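Sugar kinase, pfkB family (PDB 2AJR) probably acts as an ATP-dependent sugar kinase of the pfkB family, possibly phosphorylating fructose 1-phosphate, and binds a magnesium ion. Local coordinates at residues V69-V74 / N134-R139; M142-V147 / R170-R175. All coordinates share one frame; numbering follows the deposited sequence.

Overall arrangement
Interactions 1 and 2 follow one another along helix 130-144, with centres about 13 Å apart. Interaction 1 (69-74 with 134-139) sets the middle of that helix against strand 68-75 of the large sheet; interaction 2 (142-147 with 170-175) sets its C-terminal end against helix 164-174. Both lie on the same side of the chain's centre, about 18 and 20 Å from it. Their helix 130-144 segments adjoin in sequence, and Thr143 OG1 hydrogen-bonds to Arg139 O. A second tie is Leu168 of helix 164-174, which touches Phe136 of interaction 1. Neither contact takes part in the magnesium site of His267, Ala304, Arg307 and Glu309; both are packing on the layer of helices over one sheet face.

Interaction 1: residues V69-V74 / N134-R139; sequences VATGFV and NHFLRR
The rings of Phe73 and Phe136 meet obliquely, their planes inclined at 47° and their centroids 5.4 Å apart. Between the two phenylalanines the nearest atoms are Phe73 CZ and Phe136 CB, 3.7 Å apart, and Phe73 CE1 is equally near that carbon. Near the plane of the Phe136 ring, at its edge, stands the backbone where the strand turns a corner at Gly72, with Gly72 N 3.7 Å from Phe136 CE1. Thr71 brings both branches to the CE1 rim of the same ring obliquely and from one side, OG1 at 3.5 Å from Phe136 CE1 and CG2 at 3.7 Å from that same atom; Phe73 CZ lies on the other side of the ring plane. The extended first torsion of Phe136, with CG opposite the backbone N (chi1 175°), carries its ring off the helix into this corner. Strand 68-75 belongs to the mainly parallel central sheet of the ribokinase-like fold, and helix 130-144 packs on one face of that sheet; Val17 of the neighbouring strand 14-18 and Leu168 of helix 164-174 also touch the Phe136 side chain. At Gly72 the chain turns with a positive phi of 147°, and a side chain there would collide with the carbonyl oxygen of Thr71, which accounts for the glycine. The hydroxyl of Thr71 is buried beside the aromatic carbons, but its polar need is met within the sheet by a hydrogen bond to Asn96 O. Phe73 also reaches Leu19, Val100 and Val128.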
loop_
_atom_site.group_PDB
_atom_site.type_symbol
_atom_site.label_atom_id
_atom_site.label_comp_id
_atom_site.label_asym_id
_atom_site.label_seq_id
_atom_site.Cartn_x
_atom_site.Cartn_y
_atom_site.Cartn_z
ATOM N N VAL A 69 18.237 18.662 -11.343
ATOM C CA VAL A 69 17.547 19.075 -10.120
ATOM C C VAL A 69 16.100 18.605 -10.186
ATOM O O VAL A 69 15.407 18.855 -11.176
ATOM C CB VAL A 69 17.542 20.592 -9.936
ATOM C CG1 VAL A 69 16.729 20.971 -8.682
ATOM C CG2 VAL A 69 18.969 21.106 -9.837
ATOM N N ALA A 70 15.655 17.916 -9.137
ATOM C CA ALA A 70 14.286 17.426 -9.058
ATOM C C ALA A 70 13.493 18.319 -8.118
ATOM O O ALA A 70 13.875 18.492 -6.961
ATOM C CB ALA A 70 14.256 15.989 -8.559
ATOM N N THR A 71 12.387 18.881 -8.605
ATOM C CA THR A 71 11.508 19.674 -7.758
ATOM C C THR A 71 10.031 19.213 -7.799
ATOM O O THR A 71 9.660 18.358 -8.603
ATOM C CB THR A 71 11.607 21.171 -8.106
ATOM O OG1 THR A 71 11.029 21.929 -7.032
ATOM C CG2 THR A 71 10.899 21.468 -9.405
ATOM N N GLY A 72 9.218 19.797 -6.911
ATOM C CA GLY A 72 7.853 19.347 -6.660
ATOM C C GLY A 72 7.416 19.535 -5.208
ATOM O O GLY A 72 7.971 20.357 -4.477
ATOM N N PHE A 73 6.412 18.774 -4.785
ATOM C CA PHE A 73 5.969 18.807 -3.397
ATOM C C PHE A 73 6.183 17.442 -2.773
ATOM O O PHE A 73 5.901 16.444 -3.399
ATOM C CB PHE A 73 4.489 19.168 -3.302
ATOM C CG PHE A 73 4.138 20.481 -3.924
ATOM C CD1 PHE A 73 4.512 21.669 -3.316
ATOM C CD2 PHE A 73 3.421 20.535 -5.104
ATOM C CE1 PHE A 73 4.194 22.894 -3.887
ATOM C CE2 PHE A 73 3.101 21.764 -5.680
ATOM C CZ PHE A 73 3.495 22.943 -5.065
ATOM N N VAL A 74 6.679 17.398 -1.542
ATOM C CA VAL A 74 6.747 16.165 -0.793
ATOM C C VAL A 74 6.206 16.450 0.579
ATOM O O VAL A 74 6.197 17.605 1.018
ATOM C CB VAL A 74 8.180 15.646 -0.674
ATOM C CG1 VAL A 74 8.779 15.446 -2.059
ATOM C CG2 VAL A 74 9.037 16.596 0.179
ATOM N N ASN A 134 2.863 29.100 -4.048
ATOM C CA ASN A 134 3.670 30.309 -4.215
ATOM C C ASN A 134 5.141 30.084 -3.912
ATOM O O ASN A 134 6.007 30.500 -4.672
ATOM C CB ASN A 134 3.117 31.464 -3.374
ATOM C CG ASN A 134 1.846 32.047 -3.967
ATOM O OD1 ASN A 134 1.570 31.899 -5.171
ATOM N ND2 ASN A 134 1.063 32.714 -3.134
ATOM N N HIS A 135 5.427 29.401 -2.820
ATOM C CA HIS A 135 6.800 29.070 -2.494
ATOM C C HIS A 135 7.397 28.242 -3.603
ATOM O O HIS A 135 8.551 28.432 -3.963
ATOM C CB HIS A 135 6.879 28.300 -1.185
ATOM C CG HIS A 135 6.578 29.129 0.013
ATOM N ND1 HIS A 135 6.181 28.579 1.210
ATOM C CD2 HIS A 135 6.611 30.470 0.203
ATOM C CE1 HIS A 135 5.992 29.546 2.094
ATOM N NE2 HIS A 135 6.248 30.703 1.510
ATOM N N PHE A 136 6.611 27.329 -4.160
ATOM C CA PHE A 136 7.085 26.556 -5.293
ATOM C C PHE A 136 7.422 27.435 -6.504
ATOM O O PHE A 136 8.468 27.250 -7.133
ATOM C CB PHE A 136 6.084 25.471 -5.717
ATOM C CG PHE A 136 6.512 24.754 -6.953
ATOM C CD1 PHE A 136 7.402 23.695 -6.879
ATOM C CD2 PHE A 136 6.096 25.184 -8.197
ATOM C CE1 PHE A 136 7.846 23.041 -8.023
ATOM C CE2 PHE A 136 6.541 24.535 -9.350
ATOM C CZ PHE A 136 7.426 23.466 -9.257
ATOM N N LEU A 137 6.541 28.365 -6.854
ATOM C CA LEU A 137 6.758 29.174 -8.073
ATOM C C LEU A 137 8.006 30.023 -7.929
ATOM O O LEU A 137 8.760 30.219 -8.874
ATOM C CB LEU A 137 5.555 30.081 -8.376
ATOM C CG LEU A 137 4.273 29.361 -8.805
ATOM C CD1 LEU A 137 3.055 30.318 -8.841
ATOM C CD2 LEU A 137 4.512 28.679 -10.143
ATOM N N ARG A 138 8.214 30.495 -6.713
ATOM C CA ARG A 138 9.338 31.337 -6.367
ATOM C C ARG A 138 10.662 30.565 -6.516
ATOM O O ARG A 138 11.643 31.103 -7.034
ATOM C CB ARG A 138 9.119 31.842 -4.940
ATOM C CG ARG A 138 9.705 33.192 -4.607
ATOM C CD ARG A 138 11.159 33.082 -4.230
ATOM N NE ARG A 138 11.424 33.740 -2.958
ATOM C CZ ARG A 138 11.272 33.182 -1.759
ATOM N NH1 ARG A 138 10.844 31.934 -1.613
ATOM N NH2 ARG A 138 11.545 33.886 -0.686
ATOM N N ARG A 139 10.687 29.305 -6.088
ATOM C CA ARG A 139 11.874 28.451 -6.258
ATOM C C ARG A 139 12.069 28.022 -7.696
ATOM O O ARG A 139 13.202 27.858 -8.159
ATOM C CB ARG A 139 11.745 27.173 -5.453
ATOM C CG ARG A 139 11.918 27.325 -3.998
ATOM C CD ARG A 139 12.196 25.961 -3.394
ATOM N NE ARG A 139 12.401 26.064 -1.959
ATOM C CZ ARG A 139 12.282 25.062 -1.103
ATOM N NH1 ARG A 139 11.967 23.842 -1.514
ATOM N NH2 ARG A 139 12.476 25.287 0.182
#

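Interaction 2: residues M142-V147 / R170-R175; sequences MTLSKV and RLARER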
loop_
_atom_site.group_PDB
_atom_site.type_symbol
_atom_site.label_atom_id
_atom_site.label_comp_id
_atom_site.label_asym_id
_atom_site.label_seq_id
_atom_site.Cartn_x
_atom_site.Cartn_y
_atom_site.Cartn_z
HETATM N N MSE A 142 13.823 30.674 -9.658
HETATM C CA MSE A 142 15.226 30.769 -9.334
HETATM C C MSE A 142 16.023 29.692 -10.044
HETATM O O MSE A 142 17.065 29.969 -10.615
HETATM C CB MSE A 142 15.427 30.738 -7.827
HETATM C CG MSE A 142 14.937 32.028 -7.182
HETATM SE SE MSE A 142 14.893 32.060 -5.209
HETATM C CE MSE A 142 14.485 34.005 -4.985
ATOM N N THR A 143 15.509 28.477 -10.065
ATOM C CA THR A 143 16.229 27.375 -10.669
ATOM C C THR A 143 16.392 27.507 -12.201
ATOM O O THR A 143 17.335 26.962 -12.779
ATOM C CB THR A 143 15.525 26.071 -10.321
ATOM O OG1 THR A 143 15.212 26.070 -8.919
ATOM C CG2 THR A 143 16.401 24.879 -10.657
ATOM N N LEU A 144 15.484 28.235 -12.850
ATOM C CA LEU A 144 15.470 28.334 -14.320
ATOM C C LEU A 144 16.750 28.963 -14.917
ATOM O O LEU A 144 17.222 28.547 -15.984
ATOM C CB LEU A 144 14.226 29.096 -14.805
ATOM C CG LEU A 144 12.878 28.360 -14.765
ATOM C CD1 LEU A 144 11.756 29.267 -15.213
ATOM C CD2 LEU A 144 12.884 27.096 -15.606
ATOM N N SER A 145 17.326 29.940 -14.231
ATOM C CA SER A 145 18.567 30.531 -14.706
ATOM C C SER A 145 19.763 29.573 -14.555
ATOM O O SER A 145 20.781 29.743 -15.228
ATOM C CB SER A 145 18.845 31.838 -13.974
ATOM O OG SER A 145 19.051 31.576 -12.606
ATOM N N LYS A 146 19.648 28.581 -13.676
ATOM C CA LYS A 146 20.722 27.609 -13.478
ATOM C C LYS A 146 20.663 26.439 -14.487
ATOM O O LYS A 146 21.602 25.644 -14.551
ATOM C CB LYS A 146 20.715 27.094 -12.031
ATOM N N VAL A 147 19.593 26.344 -15.283
ATOM C CA VAL A 147 19.373 25.168 -16.156
ATOM C C VAL A 147 19.141 25.512 -17.627
ATOM O O VAL A 147 18.675 26.610 -17.956
ATOM C CB VAL A 147 18.156 24.297 -15.693
ATOM C CG1 VAL A 147 18.231 24.008 -14.211
ATOM C CG2 VAL A 147 16.826 24.970 -16.048
ATOM N N ARG A 170 5.395 28.961 -19.343
ATOM C CA ARG A 170 5.530 30.349 -19.728
ATOM C C ARG A 170 6.802 30.941 -19.135
ATOM O O ARG A 170 7.609 31.543 -19.837
ATOM C CB ARG A 170 4.297 31.135 -19.269
ATOM C CG ARG A 170 4.057 32.425 -20.052
ATOM C CD ARG A 170 3.261 33.414 -19.219
ATOM N NE ARG A 170 4.063 33.875 -18.086
ATOM C CZ ARG A 170 3.593 34.534 -17.032
ATOM N NH1 ARG A 170 2.301 34.833 -16.934
ATOM N NH2 ARG A 170 4.425 34.899 -16.065
ATOM N N LEU A 171 6.970 30.762 -17.833
ATOM C CA LEU A 171 8.164 31.225 -17.150
ATOM C C LEU A 171 9.425 30.642 -17.791
ATOM O O LEU A 171 10.384 31.375 -18.048
ATOM C CB LEU A 171 8.091 30.840 -15.676
ATOM C CG LEU A 171 7.034 31.587 -14.857
ATOM C CD1 LEU A 171 6.647 30.797 -13.603
ATOM C CD2 LEU A 171 7.553 32.962 -14.496
ATOM N N ALA A 172 9.413 29.335 -18.056
ATOM C CA ALA A 172 10.549 28.643 -18.677
ATOM C C ALA A 172 10.869 29.265 -20.027
ATOM O O ALA A 172 12.023 29.619 -20.339
ATOM C CB ALA A 172 10.239 27.167 -18.856
ATOM N N ARG A 173 9.811 29.423 -20.805
ATOM C CA ARG A 173 9.918 29.796 -22.201
ATOM C C ARG A 173 10.337 31.263 -22.382
ATOM O O ARG A 173 11.192 31.571 -23.206
ATOM C CB ARG A 173 8.579 29.478 -22.885
ATOM C CG ARG A 173 8.666 28.786 -24.209
ATOM C CD ARG A 173 9.495 27.518 -24.245
ATOM N NE ARG A 173 10.182 27.526 -25.537
ATOM C CZ ARG A 173 11.430 27.949 -25.757
ATOM N NH1 ARG A 173 12.216 28.346 -24.766
ATOM N NH2 ARG A 173 11.920 27.937 -26.992
ATOM N N GLU A 174 9.770 32.167 -21.590
ATOM C CA GLU A 174 10.209 33.559 -21.598
ATOM C C GLU A 174 11.711 33.694 -21.336
ATOM O O GLU A 174 12.324 34.653 -21.766
ATOM C CB GLU A 174 9.424 34.374 -20.558
ATOM C CG GLU A 174 8.019 34.772 -21.037
ATOM C CD GLU A 174 7.084 35.265 -19.928
ATOM O OE1 GLU A 174 7.429 35.177 -18.723
ATOM O OE2 GLU A 174 5.978 35.732 -20.284
ATOM N N ARG A 175 12.299 32.727 -20.643
ATOM C CA ARG A 175 13.709 32.778 -20.255
ATOM C C ARG A 175 14.577 31.948 -21.198
ATOM O O ARG A 175 15.726 31.650 -20.888
ATOM C CB ARG A 175 13.854 32.243 -18.829
ATOM C CG ARG A 175 14.733 33.064 -17.913
ATOM C CD ARG A 175 14.225 32.986 -16.472
ATOM N NE ARG A 175 12.848 33.484 -16.365
ATOM C CZ ARG A 175 12.161 33.581 -15.229
ATOM N NH1 ARG A 175 12.716 33.224 -14.076
ATOM N NH2 ARG A 175 10.917 34.049 -15.242
#
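Leu144 of helix 130-144 reaches toward Ala172, and their CA atoms, 6.6 Å apart, are the nearest pair between the two backbones. From CB the chain runs to CG, which lies opposite the carbonyl carbon (chi1 -75°), and there it forks, both methyls meeting helix 164-174. The CD1 branch settles on the backbone between Leu171 and Ala172: Leu144 CD1 is 3.7 Å from Leu171 C and 3.7 Å from Ala172 N, with Leu171 CB a little farther off at 4.0 Å. The other branch, Leu144 CD2, touches Ala172 CB at 4.2 Å. The small side chain of Ala172 is consistent with so close an approach of leucine to main chain. Both helices lie on the same face of the central sheet in this ribokinase-like fold, and they precede and follow strand 149-153; Leu15 of strand 14-18 touches Leu144 from the sheet, while Val179 of strand 178-182 touches Ala172. Arg175, just past its helix, lays one face of its guanidinium over Leu144 CD1, which stands 4.2 Å from Arg175 NH1, displaced toward the rim of the group. Cut back to alanine, position Leu144 would probably leave a gap beside the backbone of Leu171 and Ala172 and deprive the Arg175 guanidinium of the methyl against its face. A type I beta turn runs from Leu144 to Val147, and Ser145 OG makes a weak hydrogen bond back to the carbonyl oxygen of Met142, a residue present as selenomethionine.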